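SidF, inhibitor of growth family, member 3 (Legionella pneumophila subsp. pneumophila, PDB 4FYE) acts as a phosphoinositide phosphatase, probably removing the 3-phosphate of phosphatidylinositol 3,4,5-trisphosphate. Local coordinates at residues Asp183-Phe189 against Gln200-Pro206; Ile9-Thr14 against Val260-Asp265; Arg557-Tyr561 against Gln610-Glu615. The protein carries 1 engineered substitution. One frame throughout, in Å; residues are numbered along the deposited sequence.

Interaction 1 of 3, residues Asp183-Phe189 against Gln200-Pro206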
loop_
_atom_site.group_PDB
_atom_site.type_symbol
_atom_site.label_atom_id
_atom_site.label_comp_id
_atom_site.label_asym_id
_atom_site.label_seq_id
_atom_site.Cartn_x
_atom_site.Cartn_y
_atom_site.Cartn_z
ATOM N N ASP A 183 2.093 -9.318 12.729
ATOM C CA ASP A 183 0.780 -9.459 13.245
ATOM C C ASP A 183 -0.264 -8.878 12.256
ATOM O O ASP A 183 -0.011 -7.930 11.495
ATOM C CB ASP A 183 0.727 -8.693 14.570
ATOM C CG ASP A 183 1.587 -9.299 15.652
ATOM O OD1 ASP A 183 1.955 -10.503 15.580
ATOM O OD2 ASP A 183 1.899 -8.550 16.623
ATOM N N THR A 184 -1.454 -9.411 12.292
ATOM C CA THR A 184 -2.531 -8.772 11.583
ATOM C C THR A 184 -3.027 -7.573 12.401
ATOM O O THR A 184 -3.124 -7.661 13.616
ATOM C CB THR A 184 -3.674 -9.777 11.390
ATOM O OG1 THR A 184 -3.294 -10.710 10.376
ATOM C CG2 THR A 184 -4.825 -9.070 10.876
ATOM N N LEU A 185 -3.353 -6.471 11.751
ATOM C CA LEU A 185 -3.777 -5.352 12.517
ATOM C C LEU A 185 -5.180 -4.910 12.155
ATOM O O LEU A 185 -5.503 -4.718 10.955
ATOM C CB LEU A 185 -2.828 -4.196 12.285
ATOM C CG LEU A 185 -1.364 -4.573 12.248
ATOM C CD1 LEU A 185 -0.706 -3.337 11.643
ATOM C CD2 LEU A 185 -0.828 -4.868 13.669
ATOM N N ILE A 186 -5.999 -4.703 13.202
ATOM C CA ILE A 186 -7.414 -4.395 13.042
ATOM C C ILE A 186 -7.874 -3.167 13.827
ATOM O O ILE A 186 -7.597 -3.019 15.019
ATOM C CB ILE A 186 -8.286 -5.595 13.449
ATOM C CG1 ILE A 186 -7.866 -6.828 12.679
ATOM C CG2 ILE A 186 -9.759 -5.363 13.059
ATOM C CD1 ILE A 186 -8.794 -8.007 12.926
ATOM N N HIS A 187 -8.582 -2.279 13.156
ATOM C CA HIS A 187 -9.322 -1.230 13.843
ATOM C C HIS A 187 -10.785 -1.320 13.573
ATOM O O HIS A 187 -11.202 -1.186 12.390
ATOM C CB HIS A 187 -8.847 0.101 13.373
ATOM C CG HIS A 187 -9.473 1.266 14.090
ATOM N ND1 HIS A 187 -9.476 2.484 13.577
ATOM C CD2 HIS A 187 -10.201 1.335 15.262
ATOM C CE1 HIS A 187 -10.073 3.334 14.402
ATOM N NE2 HIS A 187 -10.561 2.615 15.423
ATOM N N ARG A 188 -11.562 -1.524 14.642
ATOM C CA ARG A 188 -13.045 -1.505 14.605
ATOM C C ARG A 188 -13.663 -0.259 15.232
ATOM O O ARG A 188 -13.279 0.150 16.346
ATOM C CB ARG A 188 -13.579 -2.651 15.462
ATOM C CG ARG A 188 -12.881 -3.959 15.122
ATOM C CD ARG A 188 -13.277 -5.095 16.101
ATOM N NE ARG A 188 -14.655 -5.527 15.922
ATOM C CZ ARG A 188 -15.045 -6.803 15.950
ATOM N NH1 ARG A 188 -14.168 -7.782 16.164
ATOM N NH2 ARG A 188 -16.323 -7.104 15.768
ATOM N N PHE A 189 -14.697 0.255 14.564
ATOM C CA PHE A 189 -15.401 1.491 14.937
ATOM C C PHE A 189 -16.764 1.646 14.193
ATOM O O PHE A 189 -16.897 1.214 13.062
ATOM C CB PHE A 189 -14.530 2.744 14.591
ATOM C CG PHE A 189 -14.104 2.827 13.101
ATOM C CD1 PHE A 189 -13.017 2.090 12.617
ATOM C CD2 PHE A 189 -14.821 3.638 12.183
ATOM C CE1 PHE A 189 -12.666 2.094 11.246
ATOM C CE2 PHE A 189 -14.460 3.671 10.811
ATOM C CZ PHE A 189 -13.355 2.930 10.355
ATOM N N GLN A 200 -18.012 -0.737 11.360
ATOM C CA GLN A 200 -17.047 -0.819 10.315
ATOM C C GLN A 200 -15.674 -1.322 10.818
ATOM O O GLN A 200 -15.435 -1.415 12.037
ATOM C CB GLN A 200 -16.953 0.554 9.650
ATOM C CG GLN A 200 -18.066 0.889 8.647
ATOM C CD GLN A 200 -19.464 0.924 9.266
ATOM O OE1 GLN A 200 -20.363 0.232 8.757
ATOM N NE2 GLN A 200 -19.674 1.739 10.347
ATOM N N PHE A 201 -14.765 -1.643 9.887
ATOM C CA PHE A 201 -13.390 -2.064 10.260
ATOM C C PHE A 201 -12.422 -1.780 9.123
ATOM O O PHE A 201 -12.830 -1.671 7.949
ATOM C CB PHE A 201 -13.306 -3.542 10.558
ATOM C CG PHE A 201 -13.753 -4.390 9.423
ATOM C CD1 PHE A 201 -15.071 -4.783 9.324
ATOM C CD2 PHE A 201 -12.841 -4.838 8.464
ATOM C CE1 PHE A 201 -15.497 -5.585 8.244
ATOM C CE2 PHE A 201 -13.246 -5.617 7.390
ATOM C CZ PHE A 201 -14.569 -5.980 7.269
ATOM N N ILE A 202 -11.140 -1.704 9.487
ATOM C CA ILE A 202 -10.054 -1.690 8.553
ATOM C C ILE A 202 -8.965 -2.600 9.113
ATOM O O ILE A 202 -8.641 -2.511 10.294
ATOM C CB ILE A 202 -9.407 -0.293 8.442
ATOM C CG1 ILE A 202 -10.422 0.786 8.127
ATOM C CG2 ILE A 202 -8.328 -0.309 7.337
ATOM C CD1 ILE A 202 -9.903 2.143 8.526
ATOM N N MET A 203 -8.355 -3.417 8.255
ATOM C CA MET A 203 -7.268 -4.246 8.710
ATOM C C MET A 203 -6.114 -4.292 7.715
ATOM O O MET A 203 -6.285 -3.931 6.584
ATOM C CB MET A 203 -7.763 -5.634 9.021
ATOM C CG MET A 203 -8.682 -6.222 7.983
ATOM S SD MET A 203 -8.990 -7.968 8.451
ATOM C CE MET A 203 -10.421 -7.926 9.544
ATOM N N TYR A 204 -4.925 -4.615 8.203
ATOM C CA TYR A 204 -3.722 -4.771 7.456
ATOM C C TYR A 204 -3.354 -6.187 7.791
ATOM O O TYR A 204 -3.194 -6.545 8.997
ATOM C CB TYR A 204 -2.602 -3.769 7.886
ATOM C CG TYR A 204 -2.718 -2.312 7.354
ATOM C CD1 TYR A 204 -3.872 -1.827 6.788
ATOM C CD2 TYR A 204 -1.668 -1.440 7.461
ATOM C CE1 TYR A 204 -3.964 -0.527 6.302
ATOM C CE2 TYR A 204 -1.755 -0.110 7.021
ATOM C CZ TYR A 204 -2.887 0.344 6.434
ATOM O OH TYR A 204 -2.954 1.665 6.000
ATOM N N ILE A 205 -3.346 -7.025 6.737
ATOM C CA ILE A 205 -2.952 -8.382 6.858
ATOM C C ILE A 205 -1.633 -8.472 6.134
ATOM O O ILE A 205 -1.532 -8.115 4.988
ATOM C CB ILE A 205 -3.955 -9.317 6.222
ATOM C CG1 ILE A 205 -5.342 -9.157 6.841
ATOM C CG2 ILE A 205 -3.509 -10.778 6.400
ATOM C CD1 ILE A 205 -6.404 -9.748 5.899
ATOM N N PRO A 206 -0.598 -8.898 6.825
ATOM C CA PRO A 206 0.718 -8.949 6.195
ATOM C C PRO A 206 0.686 -9.978 5.076
ATOM O O PRO A 206 0.211 -11.095 5.243
ATOM C CB PRO A 206 1.605 -9.522 7.276
ATOM C CG PRO A 206 0.802 -9.552 8.533
ATOM C CD PRO A 206 -0.633 -9.569 8.145
#

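Interaction 2 of 3, residues Ile9-Thr14 against Val260-Asp265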
loop_
_atom_site.group_PDB
_atom_site.type_symbol
_atom_site.label_atom_id
_atom_site.label_comp_id
_atom_site.label_asym_id
_atom_site.label_seq_id
_atom_site.Cartn_x
_atom_site.Cartn_y
_atom_site.Cartn_z
ATOM N N ILE A 9 -10.637 -14.882 1.207
ATOM C CA ILE A 9 -10.408 -13.658 1.947
ATOM C C ILE A 9 -11.619 -13.323 2.847
ATOM O O ILE A 9 -11.447 -13.046 4.042
ATOM C CB ILE A 9 -10.044 -12.510 0.975
ATOM C CG1 ILE A 9 -8.781 -11.758 1.417
ATOM C CG2 ILE A 9 -11.240 -11.661 0.498
ATOM C CD1 ILE A 9 -8.654 -11.372 2.855
ATOM N N GLU A 10 -12.836 -13.400 2.297
ATOM C CA GLU A 10 -13.996 -13.074 3.065
ATOM C C GLU A 10 -14.115 -13.998 4.260
ATOM O O GLU A 10 -14.431 -13.518 5.375
ATOM C CB GLU A 10 -15.301 -13.120 2.252
ATOM C CG GLU A 10 -16.443 -12.531 3.067
ATOM C CD GLU A 10 -17.859 -12.650 2.464
ATOM O OE1 GLU A 10 -18.843 -12.812 3.262
ATOM O OE2 GLU A 10 -17.995 -12.562 1.212
ATOM N N THR A 11 -13.884 -15.308 4.082
ATOM C CA THR A 11 -14.106 -16.172 5.239
ATOM C C THR A 11 -13.021 -15.866 6.286
ATOM O O THR A 11 -13.299 -15.673 7.464
ATOM C CB THR A 11 -14.238 -17.687 4.935
ATOM O OG1 THR A 11 -12.965 -18.294 5.110
ATOM C CG2 THR A 11 -14.769 -17.985 3.533
ATOM N N TYR A 12 -11.787 -15.766 5.850
ATOM C CA TYR A 12 -10.772 -15.277 6.763
ATOM C C TYR A 12 -11.093 -13.963 7.513
ATOM O O TYR A 12 -10.946 -13.890 8.738
ATOM C CB TYR A 12 -9.443 -15.171 6.079
ATOM C CG TYR A 12 -8.280 -14.930 7.004
ATOM C CD1 TYR A 12 -8.102 -15.662 8.195
ATOM C CD2 TYR A 12 -7.320 -14.017 6.670
ATOM C CE1 TYR A 12 -6.991 -15.458 9.022
ATOM C CE2 TYR A 12 -6.200 -13.819 7.464
ATOM C CZ TYR A 12 -6.037 -14.532 8.631
ATOM O OH TYR A 12 -4.918 -14.256 9.395
ATOM N N VAL A 13 -11.547 -12.939 6.816
ATOM C CA VAL A 13 -11.817 -11.644 7.472
ATOM C C VAL A 13 -12.920 -11.817 8.530
ATOM O O VAL A 13 -12.884 -11.198 9.634
ATOM C CB VAL A 13 -12.254 -10.635 6.411
ATOM C CG1 VAL A 13 -12.890 -9.425 7.048
ATOM C CG2 VAL A 13 -11.077 -10.303 5.437
ATOM N N THR A 14 -13.881 -12.692 8.213
ATOM C CA THR A 14 -14.967 -12.983 9.102
ATOM C C THR A 14 -14.465 -13.667 10.359
ATOM O O THR A 14 -14.854 -13.296 11.461
ATOM C CB THR A 14 -15.961 -13.921 8.434
ATOM O OG1 THR A 14 -16.554 -13.239 7.313
ATOM C CG2 THR A 14 -17.023 -14.327 9.433
ATOM N N VAL A 260 -19.943 -10.195 6.760
ATOM C CA VAL A 260 -19.149 -9.090 6.374
ATOM C C VAL A 260 -19.479 -8.685 4.952
ATOM O O VAL A 260 -19.720 -9.542 4.127
ATOM C CB VAL A 260 -17.691 -9.517 6.517
ATOM C CG1 VAL A 260 -16.851 -8.988 5.410
ATOM C CG2 VAL A 260 -17.182 -9.105 7.881
ATOM N N THR A 261 -19.526 -7.380 4.681
ATOM C CA THR A 261 -19.412 -6.896 3.307
ATOM C C THR A 261 -18.088 -6.103 3.231
ATOM O O THR A 261 -17.795 -5.272 4.099
ATOM C CB THR A 261 -20.617 -5.994 2.976
ATOM O OG1 THR A 261 -21.814 -6.764 3.150
ATOM C CG2 THR A 261 -20.578 -5.453 1.561
ATOM N N ILE A 262 -17.330 -6.329 2.173
ATOM C CA ILE A 262 -16.023 -5.784 2.005
ATOM C C ILE A 262 -16.161 -4.611 1.066
ATOM O O ILE A 262 -16.628 -4.802 -0.038
ATOM C CB ILE A 262 -15.055 -6.869 1.474
ATOM C CG1 ILE A 262 -14.761 -7.904 2.590
ATOM C CG2 ILE A 262 -13.726 -6.244 1.095
ATOM C CD1 ILE A 262 -13.848 -9.035 2.170
ATOM N N HIS A 263 -15.795 -3.395 1.497
ATOM C CA HIS A 263 -15.909 -2.199 0.634
ATOM C C HIS A 263 -14.590 -1.809 0.003
ATOM O O HIS A 263 -14.562 -0.969 -0.882
ATOM C CB HIS A 263 -16.496 -0.976 1.381
ATOM C CG HIS A 263 -17.679 -1.305 2.252
ATOM N ND1 HIS A 263 -18.891 -1.696 1.747
ATOM C CD2 HIS A 263 -17.814 -1.322 3.644
ATOM C CE1 HIS A 263 -19.741 -1.931 2.758
ATOM N NE2 HIS A 263 -19.085 -1.718 3.918
ATOM N N HIS A 264 -13.490 -2.396 0.443
ATOM C CA HIS A 264 -12.187 -2.100 -0.153
ATOM C C HIS A 264 -11.217 -3.219 0.098
ATOM O O HIS A 264 -11.115 -3.776 1.221
ATOM C CB HIS A 264 -11.631 -0.791 0.385
ATOM C CG HIS A 264 -10.280 -0.415 -0.181
ATOM N ND1 HIS A 264 -10.130 0.077 -1.422
ATOM C CD2 HIS A 264 -9.019 -0.445 0.380
ATOM C CE1 HIS A 264 -8.847 0.333 -1.667
ATOM N NE2 HIS A 264 -8.155 0.018 -0.559
ATOM N N ASP A 265 -10.439 -3.500 -0.934
ATOM C CA ASP A 265 -9.487 -4.575 -0.948
ATOM C C ASP A 265 -8.296 -4.185 -1.889
ATOM O O ASP A 265 -8.445 -4.170 -3.122
ATOM C CB ASP A 265 -10.205 -5.833 -1.429
ATOM C CG ASP A 265 -9.256 -7.052 -1.500
ATOM O OD1 ASP A 265 -7.994 -6.854 -1.582
ATOM O OD2 ASP A 265 -9.767 -8.201 -1.428
#

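Interaction 3 of 3, residues Arg557-Tyr561 against Gln610-Glu615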
loop_
_atom_site.group_PDB
_atom_site.type_symbol
_atom_site.label_atom_id
_atom_site.label_comp_id
_atom_site.label_asym_id
_atom_site.label_seq_id
_atom_site.Cartn_x
_atom_site.Cartn_y
_atom_site.Cartn_z
ATOM N N ARG A 557 -6.758 15.021 -26.050
ATOM C CA ARG A 557 -7.687 14.814 -24.947
ATOM C C ARG A 557 -7.875 16.133 -24.208
ATOM O O ARG A 557 -8.996 16.516 -23.838
ATOM C CB ARG A 557 -7.251 13.653 -24.053
ATOM C CG ARG A 557 -7.962 12.335 -24.432
ATOM C CD ARG A 557 -7.054 11.102 -24.517
ATOM N NE ARG A 557 -7.858 9.900 -24.732
ATOM C CZ ARG A 557 -7.401 8.657 -24.876
ATOM N NH1 ARG A 557 -6.112 8.379 -24.839
ATOM N NH2 ARG A 557 -8.257 7.670 -25.067
ATOM N N LYS A 558 -6.777 16.856 -24.074
ATOM C CA LYS A 558 -6.744 18.071 -23.282
ATOM C C LYS A 558 -7.704 19.090 -23.911
ATOM O O LYS A 558 -8.633 19.577 -23.267
ATOM C CB LYS A 558 -5.298 18.581 -23.213
ATOM C CG LYS A 558 -5.052 19.879 -22.443
ATOM C CD LYS A 558 -3.542 20.080 -22.295
ATOM C CE LYS A 558 -3.118 20.788 -21.014
ATOM N NZ LYS A 558 -3.237 22.240 -21.192
ATOM N N ALA A 559 -7.510 19.378 -25.185
ATOM C CA ALA A 559 -8.396 20.323 -25.860
ATOM C C ALA A 559 -9.853 19.841 -25.858
ATOM O O ALA A 559 -10.778 20.663 -25.792
ATOM C CB ALA A 559 -7.928 20.588 -27.282
ATOM N N TYR A 560 -10.058 18.520 -25.937
ATOM C CA TYR A 560 -11.414 17.981 -25.949
ATOM C C TYR A 560 -12.056 18.167 -24.588
ATOM O O TYR A 560 -13.211 18.601 -24.493
ATOM C CB TYR A 560 -11.388 16.510 -26.271
ATOM C CG TYR A 560 -12.755 15.866 -26.296
ATOM C CD1 TYR A 560 -13.369 15.470 -25.116
ATOM C CD2 TYR A 560 -13.434 15.644 -27.521
ATOM C CE1 TYR A 560 -14.614 14.878 -25.122
ATOM C CE2 TYR A 560 -14.688 15.046 -27.546
ATOM C CZ TYR A 560 -15.278 14.658 -26.342
ATOM O OH TYR A 560 -16.519 14.036 -26.311
ATOM N N TYR A 561 -11.311 17.858 -23.534
ATOM C CA TYR A 561 -11.853 17.965 -22.191
ATOM C C TYR A 561 -12.222 19.398 -21.865
ATOM O O TYR A 561 -13.253 19.665 -21.253
ATOM C CB TYR A 561 -10.861 17.451 -21.149
ATOM C CG TYR A 561 -11.322 17.735 -19.742
ATOM C CD1 TYR A 561 -12.363 17.019 -19.183
ATOM C CD2 TYR A 561 -10.746 18.740 -18.991
ATOM C CE1 TYR A 561 -12.804 17.283 -17.906
ATOM C CE2 TYR A 561 -11.184 19.013 -17.715
ATOM C CZ TYR A 561 -12.213 18.277 -17.180
ATOM O OH TYR A 561 -12.656 18.537 -15.916
ATOM N N GLN A 610 -9.619 13.807 -14.554
ATOM C CA GLN A 610 -9.350 14.602 -15.715
ATOM C C GLN A 610 -9.290 16.046 -15.369
ATOM O O GLN A 610 -8.393 16.741 -15.849
ATOM C CB GLN A 610 -10.398 14.350 -16.805
ATOM C CG GLN A 610 -10.288 12.945 -17.362
ATOM C CD GLN A 610 -11.372 12.620 -18.363
ATOM O OE1 GLN A 610 -11.122 11.946 -19.378
ATOM N NE2 GLN A 610 -12.587 13.081 -18.084
ATOM N N GLU A 611 -10.213 16.515 -14.526
ATOM C CA GLU A 611 -10.221 17.937 -14.192
ATOM C C GLU A 611 -8.869 18.328 -13.551
ATOM O O GLU A 611 -8.248 19.340 -13.922
ATOM C CB GLU A 611 -11.412 18.328 -13.292
ATOM C CG GLU A 611 -11.236 19.743 -12.712
ATOM C CD GLU A 611 -12.110 20.076 -11.505
ATOM O OE1 GLU A 611 -13.357 20.095 -11.675
ATOM O OE2 GLU A 611 -11.541 20.363 -10.389
ATOM N N LEU A 612 -8.408 17.496 -12.600
ATOM C CA LEU A 612 -7.228 17.801 -11.792
ATOM C C LEU A 612 -5.973 17.703 -12.656
ATOM O O LEU A 612 -4.961 18.389 -12.419
ATOM C CB LEU A 612 -7.132 16.832 -10.625
ATOM C CG LEU A 612 -7.656 17.121 -9.187
ATOM C CD1 LEU A 612 -8.067 18.574 -8.847
ATOM C CD2 LEU A 612 -8.750 16.155 -8.799
ATOM N N TYR A 613 -6.039 16.840 -13.665
ATOM C CA TYR A 613 -4.854 16.531 -14.446
ATOM C C TYR A 613 -4.749 17.552 -15.582
ATOM O O TYR A 613 -3.741 18.259 -15.695
ATOM C CB TYR A 613 -4.849 15.055 -14.958
ATOM C CG TYR A 613 -3.713 14.781 -15.929
ATOM C CD1 TYR A 613 -2.373 14.807 -15.507
ATOM C CD2 TYR A 613 -3.981 14.597 -17.296
ATOM C CE1 TYR A 613 -1.343 14.624 -16.408
ATOM C CE2 TYR A 613 -2.964 14.409 -18.225
ATOM C CZ TYR A 613 -1.650 14.411 -17.781
ATOM O OH TYR A 613 -0.669 14.213 -18.737
ATOM N N TYR A 614 -5.802 17.664 -16.382
ATOM C CA TYR A 614 -5.751 18.542 -17.536
ATOM C C TYR A 614 -5.648 20.030 -17.172
ATOM O O TYR A 614 -4.881 20.743 -17.814
ATOM C CB TYR A 614 -6.878 18.239 -18.531
ATOM C CG TYR A 614 -6.750 16.875 -19.185
ATOM C CD1 TYR A 614 -5.650 16.581 -19.987
ATOM C CD2 TYR A 614 -7.737 15.896 -19.049
ATOM C CE1 TYR A 614 -5.521 15.349 -20.607
ATOM C CE2 TYR A 614 -7.616 14.650 -19.678
ATOM C CZ TYR A 614 -6.500 14.383 -20.455
ATOM O OH TYR A 614 -6.282 13.159 -21.078
ATOM N N GLU A 615 -6.378 20.472 -16.141
ATOM C CA GLU A 615 -6.279 21.855 -15.560
ATOM C C GLU A 615 -5.023 22.056 -14.694
ATOM O O GLU A 615 -4.727 23.154 -14.235
ATOM C CB GLU A 615 -7.517 22.186 -14.722
ATOM C CG GLU A 615 -8.794 22.174 -15.547
ATOM C CD GLU A 615 -10.027 22.702 -14.820
ATOM O OE1 GLU A 615 -9.904 23.219 -13.680
ATOM O OE2 GLU A 615 -11.140 22.617 -15.413
#

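Interaction 1 of 3, residues Asp183-Phe189 against Gln200-Pro206
Leu185 to Phe189 run antiparallel to Gln200 to Tyr204, the strand axes 4.6 Å apart and 177° from one another, as the two arms of a beta hairpin. The hydrogen-bonded pairs are Leu185–Tyr204, His187–Ile202 and Phe189–Gln200; Ile186–Met203 and Arg188–Phe201 are the non-hydrogen-bonded pairs between them. In the middle rung His187 N gives a nearly straight bond to Ile202 O (2.9 Å), and Ile202 N returns one to His187 O (2.9 Å). Nearer the turn the bond from Phe189 N to Gln200 O lengthens to 3.1 Å, and its donor stands 36° out of the carbonyl plane. The hairpin sits inside a mixed sheet, with strand 50-55 beside 184-189 and strand 247-254 beside 199-206. Leu185 and His187 face helix 701-712, and His187 NE2 is bonded to Ser56. On the other face Ile186 and Met203 lie side by side, Ile186 CD1 to Met203 CE 3.8 Å. Arg188, from that same face, forms a salt bridge with Glu199. Phe189 holds CG between its backbone N and carbonyl carbon (chi1 56°), a setting that swings the ring back over the partner strand. Gln200 CB lies 4.1 Å above one ring face, toward the rim, while at the ring edge Phe189 CE1 meets Ile202 CD1 at 3.9 Å.

Interaction 2 of 3, residues Ile9-Thr14 against Val260-Asp265
The N-terminal helix 9-16 packs on the outermost strand 260-268 of the six-stranded mixed sheet, Ile9, Glu10, Val13 and Thr14 meeting Val260 and Ile262. Helix and strand axes come within 9.2 Å, their directions 116° apart, and the join is one of side-chain packing without a hydrogen bond between the two segments. Ile262 is at its middle. With CG1 anti to the carbonyl carbon (chi1 -71°) and the chain fully extended beyond it, the side chain reaches out so that CD1 lies against three helix residues. Ile262 CD1 is 4.1 Å from Ile9 CG2, 4.1 Å from Glu10 CA, and a looser 4.5 Å from Val13 CG2. Toward the start of the strand, Val260 CG1 faces Val13 CG1 at 4.3 Å. Val13 also rests on Phe201 and Met203 of strand 199-206, so the helix spans more of the sheet than its edge. The extended Glu10 side chain passes Val260; its OE1 comes to 3.5 Å from Val260 O, but both are acceptors and no bond results. Further along the strand His263 and His264 both lie opposite Ala251, a classic beta bulge. The added residue shifts the alternation, and Asp265, three positions after Ile262, again points to the helix. There its carboxylate lies beside Ile9 CG2, its charge met by salt bridges to Arg248, Arg308 and Arg312. Thr14 slides past Val260 in the opposite sense, OG1 lying against Val260 CB at 4.0 Å. The same hydroxyl is spent inside the helix: Thr14 OG1 donates to Glu10 O at 2.9 Å, and Thr14 N reaches that oxygen from the opposite face of its plane.

Interaction 3 of 3, residues Arg557-Tyr561 against Gln610-Glu615
Gln610 lays its CB over one face of the Tyr561 ring, 4.2 Å from the centroid, in a CH-pi contact, while its extended side chain runs on past the ring. Next comes Glu611, whose CB lies only 2.9 Å from Tyr561 OH, a spacing so tight that its exact value is doubtful. The same phenol oxygen lies near Glu611 N, at too poor an angle for a bond. Tyr561 gets there with CG anti to its backbone N (chi1 172°), a rotation that carries the ring over to Glu611, whose CA lies beside CZ. Here helix 522-583, predicted in part to be a coiled coil, is crossed by helix 590-614, at a signed angle of -122° and with the local axes 10.7 Å apart. Tyr613 turns aside and bonds through its OH to Asp554, but its CD2 covers one face of the Tyr614 ring. Tyr614 points back into the interface, its CB against Tyr561 CD2; the two rings meet obliquely, planes 32° apart and centroids separated by 5.8 Å. On the face of Tyr614 opposite Tyr613 lies the backbone of Arg557, and Lys558 CA makes an off-centre CH-pi contact 4.2 Å from the ring centroid. The phenol end of Tyr614 abuts Arg557, OH to CB 3.2 Å. Beyond CB the arginine leads away, its guanidinium group paired with Asp450 and bonded to Asn446, on helix 438-458. Lys558 runs past Tyr614 in the opposite direction, CB against Tyr614 CD1 at 3.8 Å and CE by Tyr614 O at 3.7 Å. Last in line, Glu615 brings OE2 near Tyr561 CE2.

In the fold
Interactions 1 and 2 are neighbours, centres 11 Å apart, and share the six-stranded mixed sheet. Helix 9-16 lies on the sheet face that carries Phe201 and Met203: Val13 CG1 is 3.8 Å from Met203 CE, and Phe201 CE1 is 3.9 Å from Val260 CG2, so the apolar packing of the two contacts joins there. Along the chain, the local hairpin of interaction 1 falls between the two distant segments that interaction 2 brings together. Interaction 3 follows later, between two long helices, with its centre about 37 Å from that of interaction 1 and on the opposite side of the chain's centre. Sheet packing and helix crossing thus belong to separate regions of this mixed alpha-beta phosphatase domain.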